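Local coordinates for beta-N-acetylhexosaminidase (Bacteroides fragilis, PDB 4PYS), which probably removes terminal N-acetylhexosamine units from glycans or glycoconjugates, as a family 20 glycoside hydrolase with a bound zinc ion, at residues Gln9-Thr14 / Val122-Phe127; Asp22-Leu27 / Trp109-Glu114; Ile43-Glu48 / Ala102-Arg107; Gly98-Ile103 / Met155-Lys160. One frame throughout, in Å; residues are numbered along the deposited sequence.

Contact 1: residues Gln9-Thr14 / Val122-Phe127; sequences QIIMPT and VEITDF. With FMT (formic acid), chain K.
Ile11 and Ile124 reach toward each other tip to tip, their CD1 methyls 3.7 Å apart. Because CG1 of Ile11 stands opposite the carbonyl carbon (chi1 -68°) and the branch then runs extended, CD1 becomes its leading atom; Ile124 has nearly the same conformation. The backbones stay well separated, with the CA atoms of Ile11 and Ile124 10.3 Å apart, so side chains and one water do the bridging. That water donates to Pro13 O at 2.7 Å and, at the same length, to OD2 of Asp126, linking the loop to the end of the strand.

The other carboxylate oxygen, Asp126 OD1, is held by Gly16 N and by the indole NH of Trp462, so both oxygens of this buried acid have partners. Thr14 points its CB away from the strand, and its OG1 is bonded to Glu459 and Lys476. A formate, probably from the crystallisation liquor, takes the N-H of Ile11 through O2 at 2.9 Å in a nearly straight bond (167°), and the CG2 methyl of Thr14 lies 3.8 Å from formate O1.

Farther out, Ile11 also rests on Ser105, Gln108 and Trp109 of helix 96-109, while the selenomethionine Met12 packs on helix 470-486 and a cis peptide precedes Pro13. The strand carrying Ile124 is held by backbone bonding to Ile82. The contact thus joins the N-terminal loop to strand 117-126, which pairs antiparallel with strands 17-21 and 80-84 in the mixed sheet of the alpha/beta domain preceding the family 20 catalytic barrel.

Contact 2: residues Asp22-Leu27 / Trp109-Glu114; sequences DGRLRL and WNTGEE
Arg24 meets Glu113 in a surface salt bridge, and the acid is presented by an ST turn in the loop that follows helix 96-109. In this turn Thr111 OG1 accepts the N-H of Glu113 at 2.9 Å (155°). The same hydroxyl gives its own proton to Glu113 OE1 at 2.8 Å, approaching on the anti side and somewhat out of the carboxylate plane, so it ties the glutamate's backbone and carboxylate together.

This is the tight part of the contact. OE1 lies at the guanidinium edge, near its plane, and is the closest oxygen to Arg24 NH2. At 2.5 Å that NH2-OE1 separation is unusually short, and the N-H is poorly aimed, so the hydrogen bond within the salt bridge is weak and its exact geometry doubtful. The carboxylate plane stands 79° from that of the guanidinium. Arg24 gets there by bending at chi3 (32°), and the CG2 methyl of Thr111 lies 4.0 Å from NH1, approaching the guanidinium obliquely in a loose van der Waals touch.

The outer side is looser. Arg26 and Glu114 are exposed, and Glu114 is poorly ordered; they bring opposite charges together without a salt bridge. The backbone is tied in by regular bonding: Leu25 and Leu27 bond to Phe119 and Leu117, placing strand 23-27 antiparallel to strand 117-126, and Thr111 bonds to Ile118 of the same strand. Over one face of the Arg26 guanidinium sits Glu114 OE2, 4.2 Å from NH2, with no N-H directed at it.

Contact 3: residues Ile43-Glu48 / Ala102-Arg107; sequences IRLFYE and AIQSLR
The Phe46 ring turns an edge to Ile103, whose CG1 lies near the ring plane, while the CD1 methyl of Ile103 comes to 3.9 Å from Phe46 CB. Outside the pair, Trp69 meets the same phenyl group with the planes nearly perpendicular. Ile43 O of the same helix lies over one face of the Tyr47 ring, offset toward the rim. The guanidinium of Arg107 has Gln104 at its edge: NH1 donates to OE1 at 2.9 Å, on a carbonyl lone pair, with the oxygen tilted 18° from the guanidinium plane.

Between the helices Leu45 and Ile103 slide past each other in opposite directions, Leu45 CD2 lying 4.0 Å from Ile103 CG2. The same CD2 sits 3.8 Å from NE2 of Gln104, whose chain bends at chi2 (-66°). With OE1 given to Arg107 and NE2 to Ser157, the buried amide is held at both ends.

The short helical segments run nearly parallel, 10° apart, with axes 10.3 Å from each other. Helix 43-49 rests on strands 31-35 and 56-58, helix 96-109 on strand 80-84: two neighbouring helices covering one mixed sheet, as in the alpha/beta domain that accompanies the barrel in family 20 hexosaminidases.

Contact 4: residues Gly98-Ile103 / Met155-Lys160; sequences GFIYAI and MASMLK
Tyr101 and Lys160 make the main van der Waals contact, their side chains sliding past each other in opposite directions. The backbone CA of Lys160 approaches the ring obliquely, 3.6 Å from Tyr101 CE1, and its CG methylene lies 3.8 Å from CD1. Farther along, the lysine chain passes Tyr101 CB and brings CE to 3.4 Å from Tyr101 O. A smaller touch lies beside it: the CG2 methyl of Ile100 meets Ser157 OG at 3.8 Å. Ser157 O sits at the ring edge of Tyr101, 4.3 Å from CE1.

Polar bonds to third parties fix these groups. A bend at chi4 (76°) turns the buried ammonium of Lys160 to Ser105 OG, one helical turn beyond Tyr101. The phenol OH bonds to Met161 O, just after the lysine, and Ser157 OG to Arg216 O. Trp462 meets the Tyr101 ring edge-to-face and also touches Lys160, closing round the pair from helix 453-462.

Backbone bonding accounts for the position of Lys160. It is the C-prime residue of a Schellman motif, with positive phi (63°): its N returns to Ser157 O at 2.9 Å, and Met161 N to Ala156 O. This ends helix 146-158 and turns the lysine's backbone against the tyrosine ring. Since the helix connects the parallel neighbours 132-138 and 163-170, the contact sets a helix of the preceding alpha/beta domain against the C-terminal end of a beta-alpha-beta crossover helix in the catalytic TIM barrel.

Helix 96-109 runs through the set: contacts 3 and 4 share Ala102 and Ile103 on it, with centres about 8 Å apart, and the loop of contact 2 leaves its end. Contacts 3 and 4 also touch where Leu45 CD2 meets Ile100 CG2 at 3.7 Å. Contact 1, its centre about 12 Å from that of contact 4, touches it through Pro13 CG, 3.5 Å from Leu159 O. Trp109, at the start of the 109-114 segment, packs on contact 1, its CE3 lying 3.7 Å from Ile11 CD1. Contacts 1 to 3 belong to the sheet domain; contact 4 crosses to the barrel. None includes a zinc ligand, these being Cys242, Cys260, Cys301 and Cys304.

Contact 1: residues Gln9-Thr14 / Val122-Phe127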
# COMPACT_ATOMS: atom_id res chain seq x y z
N GLN A 9 -7.37 -0.80 -26.79
CA GLN A 9 -6.78 0.53 -26.88
C GLN A 9 -5.50 0.60 -26.04
O GLN A 9 -4.40 0.50 -26.57
CB GLN A 9 -7.79 1.60 -26.45
CG GLN A 9 -8.58 1.26 -25.18
CD GLN A 9 -9.19 2.48 -24.54
OE1 GLN A 9 -9.42 2.51 -23.33
NE2 GLN A 9 -9.47 3.50 -25.35
N ILE A 10 -5.65 0.77 -24.73
CA ILE A 10 -4.50 1.05 -23.88
C ILE A 10 -4.52 0.30 -22.56
O ILE A 10 -5.57 -0.13 -22.07
CB ILE A 10 -4.36 2.56 -23.57
CG1 ILE A 10 -5.38 2.99 -22.53
CG2 ILE A 10 -4.47 3.43 -24.83
CD1 ILE A 10 -4.95 4.21 -21.79
N ILE A 11 -3.34 0.17 -21.97
CA ILE A 11 -3.20 -0.46 -20.66
C ILE A 11 -2.58 0.56 -19.70
O ILE A 11 -1.60 1.23 -20.06
CB ILE A 11 -2.26 -1.68 -20.73
CG1 ILE A 11 -2.90 -2.82 -21.53
CG2 ILE A 11 -1.93 -2.17 -19.33
CD1 ILE A 11 -1.88 -3.86 -22.06
N MSE A 12 -3.16 0.70 -18.50
CA MSE A 12 -2.58 1.55 -17.45
C MSE A 12 -2.26 0.73 -16.22
O MSE A 12 -3.07 -0.11 -15.80
CB MSE A 12 -3.52 2.70 -17.08
CG MSE A 12 -3.89 3.56 -18.26
SE MSE A 12 -4.83 5.17 -17.73
CE MSE A 12 -3.30 6.17 -17.07
N PRO A 13 -1.07 0.93 -15.63
CA PRO A 13 0.00 1.84 -16.05
C PRO A 13 0.64 1.37 -17.36
O PRO A 13 0.51 0.20 -17.74
CB PRO A 13 1.01 1.77 -14.89
CG PRO A 13 0.69 0.49 -14.15
CD PRO A 13 -0.78 0.23 -14.36
N THR A 14 1.29 2.29 -18.05
CA THR A 14 1.80 2.05 -19.41
C THR A 14 2.85 0.96 -19.42
O THR A 14 3.82 1.04 -18.65
CB THR A 14 2.46 3.31 -19.94
OG1 THR A 14 1.51 4.39 -19.92
CG2 THR A 14 2.96 3.10 -21.38
N VAL A 122 -0.54 -8.69 -30.64
CA VAL A 122 0.38 -7.79 -29.96
C VAL A 122 1.51 -8.59 -29.32
O VAL A 122 1.37 -9.79 -29.06
CB VAL A 122 -0.35 -6.98 -28.86
CG1 VAL A 122 -0.69 -7.87 -27.66
CG2 VAL A 122 0.47 -5.78 -28.41
N GLU A 123 2.65 -7.94 -29.11
CA GLU A 123 3.62 -8.44 -28.16
C GLU A 123 3.88 -7.35 -27.12
O GLU A 123 4.24 -6.22 -27.47
CB GLU A 123 4.93 -8.85 -28.84
CG GLU A 123 5.96 -9.42 -27.87
CD GLU A 123 7.14 -10.07 -28.58
OE1 GLU A 123 7.03 -10.38 -29.79
OE2 GLU A 123 8.17 -10.28 -27.92
N ILE A 124 3.65 -7.69 -25.86
CA ILE A 124 3.86 -6.77 -24.76
C ILE A 124 4.97 -7.34 -23.88
O ILE A 124 4.91 -8.52 -23.51
CB ILE A 124 2.59 -6.65 -23.91
CG1 ILE A 124 1.44 -6.08 -24.75
CG2 ILE A 124 2.83 -5.77 -22.69
CD1 ILE A 124 0.08 -6.25 -24.09
N THR A 125 5.98 -6.53 -23.59
CA THR A 125 7.05 -6.92 -22.69
C THR A 125 7.11 -5.87 -21.61
O THR A 125 7.18 -4.67 -21.92
CB THR A 125 8.41 -6.96 -23.42
OG1 THR A 125 8.28 -7.74 -24.62
CG2 THR A 125 9.46 -7.59 -22.52
N ASP A 126 7.08 -6.28 -20.34
CA ASP A 126 6.75 -5.31 -19.30
C ASP A 126 7.34 -5.73 -17.95
O ASP A 126 7.44 -6.92 -17.63
CB ASP A 126 5.22 -5.18 -19.22
CG ASP A 126 4.76 -3.92 -18.53
OD1 ASP A 126 5.57 -2.96 -18.42
OD2 ASP A 126 3.56 -3.88 -18.14
N PHE A 127 7.78 -4.74 -17.16
CA PHE A 127 8.34 -4.98 -15.84
C PHE A 127 8.40 -3.64 -15.09
O PHE A 127 8.47 -2.57 -15.73
CB PHE A 127 9.74 -5.61 -15.94
CG PHE A 127 10.62 -4.97 -16.96
CD1 PHE A 127 11.36 -3.83 -16.65
CD2 PHE A 127 10.72 -5.51 -18.24
CE1 PHE A 127 12.18 -3.24 -17.60
CE2 PHE A 127 11.54 -4.92 -19.20
CZ PHE A 127 12.27 -3.79 -18.88
C FMT K . -0.94 2.11 -23.18
O1 FMT K . -0.12 2.94 -23.60
O2 FMT K . -1.14 1.00 -23.69
O HOH W 1 1.45 -2.29 -17.49

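Contact 2: residues Asp22-Leu27 / Trp109-Glu114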
# COMPACT_ATOMS: atom_id res chain seq x y z
N ASP A 22 -0.92 -7.27 -36.93
CA ASP A 22 -2.20 -7.36 -37.63
C ASP A 22 -3.10 -8.44 -37.03
O ASP A 22 -2.63 -9.49 -36.59
CB ASP A 22 -1.98 -7.62 -39.12
N GLY A 23 -4.40 -8.16 -37.01
CA GLY A 23 -5.37 -9.17 -36.64
C GLY A 23 -5.82 -9.12 -35.20
O GLY A 23 -5.44 -8.24 -34.43
N ARG A 24 -6.65 -10.09 -34.84
CA ARG A 24 -7.13 -10.19 -33.47
C ARG A 24 -7.47 -11.64 -33.17
O ARG A 24 -7.71 -12.43 -34.08
CB ARG A 24 -8.36 -9.31 -33.25
CG ARG A 24 -9.45 -9.51 -34.30
CD ARG A 24 -10.56 -8.50 -34.12
NE ARG A 24 -10.05 -7.23 -33.58
CZ ARG A 24 -10.81 -6.27 -33.08
NH1 ARG A 24 -10.26 -5.16 -32.61
NH2 ARG A 24 -12.13 -6.41 -33.04
N LEU A 25 -7.46 -11.98 -31.89
CA LEU A 25 -7.82 -13.33 -31.45
C LEU A 25 -9.12 -13.26 -30.67
O LEU A 25 -9.20 -12.55 -29.67
CB LEU A 25 -6.72 -13.90 -30.56
CG LEU A 25 -7.04 -15.26 -29.94
CD1 LEU A 25 -7.05 -16.34 -31.01
CD2 LEU A 25 -6.04 -15.60 -28.85
N ARG A 26 -10.13 -13.98 -31.14
CA ARG A 26 -11.39 -14.03 -30.42
C ARG A 26 -11.49 -15.34 -29.64
O ARG A 26 -11.32 -16.42 -30.21
CB ARG A 26 -12.59 -13.89 -31.37
CG ARG A 26 -12.51 -12.67 -32.30
CD ARG A 26 -13.88 -12.31 -32.90
NE ARG A 26 -13.76 -11.74 -34.25
CZ ARG A 26 -13.67 -10.44 -34.53
NH1 ARG A 26 -13.57 -10.05 -35.79
NH2 ARG A 26 -13.68 -9.53 -33.56
N LEU A 27 -11.74 -15.24 -28.34
CA LEU A 27 -11.93 -16.41 -27.50
C LEU A 27 -13.34 -16.41 -26.94
O LEU A 27 -13.67 -15.64 -26.03
CB LEU A 27 -10.93 -16.42 -26.34
CG LEU A 27 -9.44 -16.44 -26.71
CD1 LEU A 27 -8.59 -16.62 -25.46
CD2 LEU A 27 -9.15 -17.54 -27.71
N TRP A 109 -6.66 -5.18 -22.10
CA TRP A 109 -6.37 -5.33 -23.51
C TRP A 109 -7.58 -5.90 -24.27
O TRP A 109 -7.74 -5.66 -25.46
CB TRP A 109 -5.12 -6.20 -23.71
CG TRP A 109 -4.57 -6.14 -25.11
CD1 TRP A 109 -4.58 -7.15 -26.03
CD2 TRP A 109 -3.94 -5.02 -25.74
NE1 TRP A 109 -3.99 -6.72 -27.20
CE2 TRP A 109 -3.60 -5.41 -27.05
CE3 TRP A 109 -3.64 -3.72 -25.32
CZ2 TRP A 109 -2.96 -4.54 -27.95
CZ3 TRP A 109 -3.00 -2.86 -26.21
CH2 TRP A 109 -2.67 -3.27 -27.51
N ASN A 110 -8.42 -6.65 -23.57
CA ASN A 110 -9.68 -7.13 -24.13
C ASN A 110 -10.50 -5.94 -24.66
O ASN A 110 -10.68 -4.96 -23.94
CB ASN A 110 -10.46 -7.87 -23.04
CG ASN A 110 -11.85 -8.29 -23.48
OD1 ASN A 110 -12.08 -8.60 -24.65
ND2 ASN A 110 -12.79 -8.29 -22.54
N THR A 111 -10.98 -6.02 -25.90
CA THR A 111 -11.69 -4.88 -26.48
C THR A 111 -13.05 -4.65 -25.83
O THR A 111 -13.53 -3.51 -25.75
CB THR A 111 -11.92 -5.04 -27.99
OG1 THR A 111 -12.99 -5.95 -28.22
CG2 THR A 111 -10.66 -5.53 -28.69
N GLY A 112 -13.68 -5.73 -25.38
CA GLY A 112 -15.03 -5.65 -24.83
C GLY A 112 -16.06 -5.33 -25.90
O GLY A 112 -17.16 -4.89 -25.60
N GLU A 113 -15.68 -5.56 -27.16
CA GLU A 113 -16.57 -5.31 -28.30
C GLU A 113 -17.71 -6.32 -28.34
O GLU A 113 -18.79 -6.03 -28.86
CB GLU A 113 -15.79 -5.42 -29.62
CG GLU A 113 -15.05 -4.17 -30.05
CD GLU A 113 -14.04 -4.46 -31.15
OE1 GLU A 113 -13.26 -5.42 -30.99
OE2 GLU A 113 -14.03 -3.73 -32.17
N GLU A 114 -17.45 -7.51 -27.81
CA GLU A 114 -18.43 -8.59 -27.85
C GLU A 114 -18.43 -9.38 -26.54
O GLU A 114 -17.71 -9.04 -25.60
CB GLU A 114 -18.12 -9.55 -29.01
CG GLU A 114 -18.37 -8.97 -30.40
CD GLU A 114 -17.94 -9.91 -31.52
OE1 GLU A 114 -17.78 -11.12 -31.25
OE2 GLU A 114 -17.75 -9.44 -32.66

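Contact 3: residues Ile43-Glu48 / Ala102-Arg107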
# COMPACT_ATOMS: atom_id res chain seq x y z
N ILE A 43 -4.19 -18.35 -10.71
CA ILE A 43 -5.35 -18.75 -11.50
C ILE A 43 -6.70 -18.29 -10.94
O ILE A 43 -7.65 -18.10 -11.70
CB ILE A 43 -5.35 -20.27 -11.76
CG1 ILE A 43 -6.06 -20.58 -13.08
CG2 ILE A 43 -5.93 -21.04 -10.59
CD1 ILE A 43 -5.49 -19.79 -14.25
N ARG A 44 -6.80 -18.09 -9.63
CA ARG A 44 -8.05 -17.60 -9.06
C ARG A 44 -8.38 -16.19 -9.58
O ARG A 44 -9.54 -15.86 -9.81
CB ARG A 44 -8.00 -17.62 -7.53
CG ARG A 44 -8.21 -19.01 -6.93
CD ARG A 44 -8.34 -18.96 -5.42
NE ARG A 44 -7.04 -19.08 -4.75
CZ ARG A 44 -6.46 -20.24 -4.46
NH1 ARG A 44 -7.05 -21.38 -4.78
NH2 ARG A 44 -5.28 -20.26 -3.86
N LEU A 45 -7.34 -15.39 -9.81
CA LEU A 45 -7.54 -14.05 -10.36
C LEU A 45 -8.02 -14.12 -11.81
O LEU A 45 -8.89 -13.35 -12.24
CB LEU A 45 -6.27 -13.20 -10.27
CG LEU A 45 -6.37 -11.74 -10.72
CD1 LEU A 45 -7.35 -10.97 -9.83
CD2 LEU A 45 -5.00 -11.06 -10.71
N PHE A 46 -7.44 -15.04 -12.57
CA PHE A 46 -7.85 -15.25 -13.95
C PHE A 46 -9.32 -15.66 -14.03
O PHE A 46 -10.08 -15.14 -14.85
CB PHE A 46 -6.96 -16.32 -14.62
CG PHE A 46 -7.33 -16.60 -16.04
CD1 PHE A 46 -6.80 -15.82 -17.07
CD2 PHE A 46 -8.21 -17.62 -16.37
CE1 PHE A 46 -7.14 -16.05 -18.39
CE2 PHE A 46 -8.57 -17.86 -17.68
CZ PHE A 46 -8.03 -17.08 -18.70
N TYR A 47 -9.72 -16.60 -13.18
CA TYR A 47 -11.11 -17.07 -13.18
C TYR A 47 -12.07 -15.95 -12.80
O TYR A 47 -13.20 -15.87 -13.30
CB TYR A 47 -11.30 -18.25 -12.21
CG TYR A 47 -10.57 -19.52 -12.60
CD1 TYR A 47 -10.34 -19.85 -13.93
CD2 TYR A 47 -10.12 -20.40 -11.62
CE1 TYR A 47 -9.68 -21.02 -14.28
CE2 TYR A 47 -9.46 -21.56 -11.96
CZ TYR A 47 -9.24 -21.87 -13.29
OH TYR A 47 -8.58 -23.03 -13.62
N GLU A 48 -11.63 -15.07 -11.92
CA GLU A 48 -12.47 -13.98 -11.44
C GLU A 48 -12.61 -12.85 -12.46
O GLU A 48 -13.68 -12.23 -12.56
CB GLU A 48 -11.88 -13.44 -10.13
CG GLU A 48 -12.70 -12.34 -9.49
CD GLU A 48 -12.02 -11.77 -8.26
OE1 GLU A 48 -11.66 -12.56 -7.35
OE2 GLU A 48 -11.85 -10.54 -8.21
N ALA A 102 0.49 -9.81 -15.88
CA ALA A 102 0.03 -10.13 -17.24
C ALA A 102 -1.49 -10.23 -17.29
O ALA A 102 -2.12 -9.77 -18.25
CB ALA A 102 0.67 -11.44 -17.74
N ILE A 103 -2.09 -10.84 -16.27
CA ILE A 103 -3.55 -10.93 -16.20
C ILE A 103 -4.17 -9.55 -16.12
O ILE A 103 -5.17 -9.29 -16.77
CB ILE A 103 -4.00 -11.81 -15.00
CG1 ILE A 103 -3.73 -13.29 -15.32
CG2 ILE A 103 -5.49 -11.62 -14.69
CD1 ILE A 103 -3.79 -14.20 -14.09
N GLN A 104 -3.57 -8.65 -15.34
CA GLN A 104 -4.10 -7.30 -15.24
C GLN A 104 -4.03 -6.60 -16.61
O GLN A 104 -4.93 -5.85 -16.98
CB GLN A 104 -3.35 -6.47 -14.19
CG GLN A 104 -3.49 -6.98 -12.76
CD GLN A 104 -4.92 -6.88 -12.22
OE1 GLN A 104 -5.84 -6.42 -12.91
NE2 GLN A 104 -5.10 -7.29 -10.97
N SER A 105 -2.96 -6.83 -17.36
CA SER A 105 -2.88 -6.25 -18.70
C SER A 105 -3.91 -6.86 -19.66
O SER A 105 -4.52 -6.13 -20.45
CB SER A 105 -1.46 -6.38 -19.27
OG SER A 105 -0.57 -5.51 -18.58
N LEU A 106 -4.11 -8.17 -19.60
CA LEU A 106 -5.10 -8.83 -20.45
C LEU A 106 -6.50 -8.27 -20.17
O LEU A 106 -7.31 -8.11 -21.10
CB LEU A 106 -5.09 -10.35 -20.26
CG LEU A 106 -3.91 -11.11 -20.87
CD1 LEU A 106 -3.93 -12.58 -20.43
CD2 LEU A 106 -3.95 -11.02 -22.39
N ARG A 107 -6.79 -7.98 -18.91
CA ARG A 107 -8.08 -7.39 -18.54
C ARG A 107 -8.36 -6.12 -19.33
O ARG A 107 -9.48 -5.90 -19.80
CB ARG A 107 -8.08 -6.99 -17.06
CG ARG A 107 -8.31 -8.09 -16.08
CD ARG A 107 -8.28 -7.50 -14.67
NE ARG A 107 -9.50 -6.77 -14.31
CZ ARG A 107 -9.64 -6.09 -13.18
NH1 ARG A 107 -8.63 -6.03 -12.32
NH2 ARG A 107 -10.78 -5.47 -12.90

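Contact 4: residues Gly98-Ile103 / Met155-Lys160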
# COMPACT_ATOMS: atom_id res chain seq x y z
N GLY A 98 4.62 -11.82 -11.99
CA GLY A 98 4.55 -11.55 -13.42
C GLY A 98 3.28 -12.04 -14.06
O GLY A 98 2.68 -11.35 -14.88
N PHE A 99 2.83 -13.25 -13.70
CA PHE A 99 1.60 -13.78 -14.27
C PHE A 99 0.39 -12.95 -13.85
O PHE A 99 -0.53 -12.73 -14.62
CB PHE A 99 1.39 -15.24 -13.83
CG PHE A 99 2.25 -16.24 -14.56
CD1 PHE A 99 2.29 -16.27 -15.95
CD2 PHE A 99 3.01 -17.16 -13.85
CE1 PHE A 99 3.08 -17.22 -16.63
CE2 PHE A 99 3.82 -18.10 -14.51
CZ PHE A 99 3.84 -18.12 -15.91
N ILE A 100 0.40 -12.49 -12.61
CA ILE A 100 -0.69 -11.66 -12.12
C ILE A 100 -0.74 -10.33 -12.88
O ILE A 100 -1.81 -9.87 -13.30
CB ILE A 100 -0.57 -11.44 -10.60
CG1 ILE A 100 -0.96 -12.75 -9.90
CG2 ILE A 100 -1.46 -10.27 -10.14
CD1 ILE A 100 -0.62 -12.81 -8.46
N TYR A 101 0.42 -9.74 -13.10
CA TYR A 101 0.45 -8.48 -13.83
C TYR A 101 0.09 -8.68 -15.30
O TYR A 101 -0.57 -7.83 -15.89
CB TYR A 101 1.80 -7.78 -13.65
CG TYR A 101 2.04 -7.42 -12.19
CD1 TYR A 101 0.99 -7.00 -11.39
CD2 TYR A 101 3.30 -7.55 -11.61
CE1 TYR A 101 1.19 -6.69 -10.03
CE2 TYR A 101 3.51 -7.23 -10.26
CZ TYR A 101 2.45 -6.80 -9.49
OH TYR A 101 2.64 -6.49 -8.15
N ALA A 102 0.49 -9.81 -15.88
CA ALA A 102 0.03 -10.13 -17.24
C ALA A 102 -1.49 -10.23 -17.29
O ALA A 102 -2.12 -9.77 -18.25
CB ALA A 102 0.67 -11.44 -17.74
N ILE A 103 -2.09 -10.84 -16.27
CA ILE A 103 -3.55 -10.93 -16.20
C ILE A 103 -4.17 -9.55 -16.12
O ILE A 103 -5.17 -9.29 -16.77
CB ILE A 103 -4.00 -11.81 -15.00
CG1 ILE A 103 -3.73 -13.29 -15.32
CG2 ILE A 103 -5.49 -11.62 -14.69
CD1 ILE A 103 -3.79 -14.20 -14.09
N MSE A 155 -7.79 -2.88 -6.16
CA MSE A 155 -7.31 -1.71 -6.90
C MSE A 155 -5.79 -1.71 -7.01
O MSE A 155 -5.23 -1.45 -8.09
CB MSE A 155 -7.76 -0.42 -6.21
CG MSE A 155 -7.17 0.82 -6.87
SE MSE A 155 -7.19 2.36 -5.69
CE MSE A 155 -5.78 1.78 -4.49
N ALA A 156 -5.13 -2.01 -5.91
CA ALA A 156 -3.66 -1.98 -5.90
C ALA A 156 -3.13 -2.96 -6.94
O ALA A 156 -2.24 -2.63 -7.71
CB ALA A 156 -3.15 -2.33 -4.50
N SER A 157 -3.71 -4.15 -6.97
CA SER A 157 -3.29 -5.18 -7.94
C SER A 157 -3.59 -4.73 -9.36
O SER A 157 -2.76 -4.91 -10.27
CB SER A 157 -4.04 -6.48 -7.67
OG SER A 157 -3.53 -7.52 -8.50
N MSE A 158 -4.75 -4.12 -9.55
CA MSE A 158 -5.17 -3.64 -10.86
C MSE A 158 -4.18 -2.63 -11.43
O MSE A 158 -3.99 -2.56 -12.65
CB MSE A 158 -6.57 -2.99 -10.75
CG MSE A 158 -7.10 -2.40 -12.04
SE MSE A 158 -8.84 -1.57 -11.71
CE MSE A 158 -8.19 -0.06 -10.63
N LEU A 159 -3.55 -1.87 -10.55
CA LEU A 159 -2.63 -0.81 -10.95
C LEU A 159 -1.18 -1.29 -10.87
O LEU A 159 -0.25 -0.48 -10.95
CB LEU A 159 -2.84 0.41 -10.04
CG LEU A 159 -4.22 1.07 -10.20
CD1 LEU A 159 -4.37 2.25 -9.27
CD2 LEU A 159 -4.46 1.49 -11.63
N LYS A 160 -1.03 -2.60 -10.74
CA LYS A 160 0.28 -3.27 -10.69
C LYS A 160 1.16 -2.90 -9.49
O LYS A 160 2.38 -3.01 -9.55
CB LYS A 160 1.04 -3.11 -12.03
CG LYS A 160 0.26 -3.72 -13.22
CD LYS A 160 1.20 -3.92 -14.42
CE LYS A 160 0.53 -4.67 -15.56
NZ LYS A 160 -0.44 -3.79 -16.32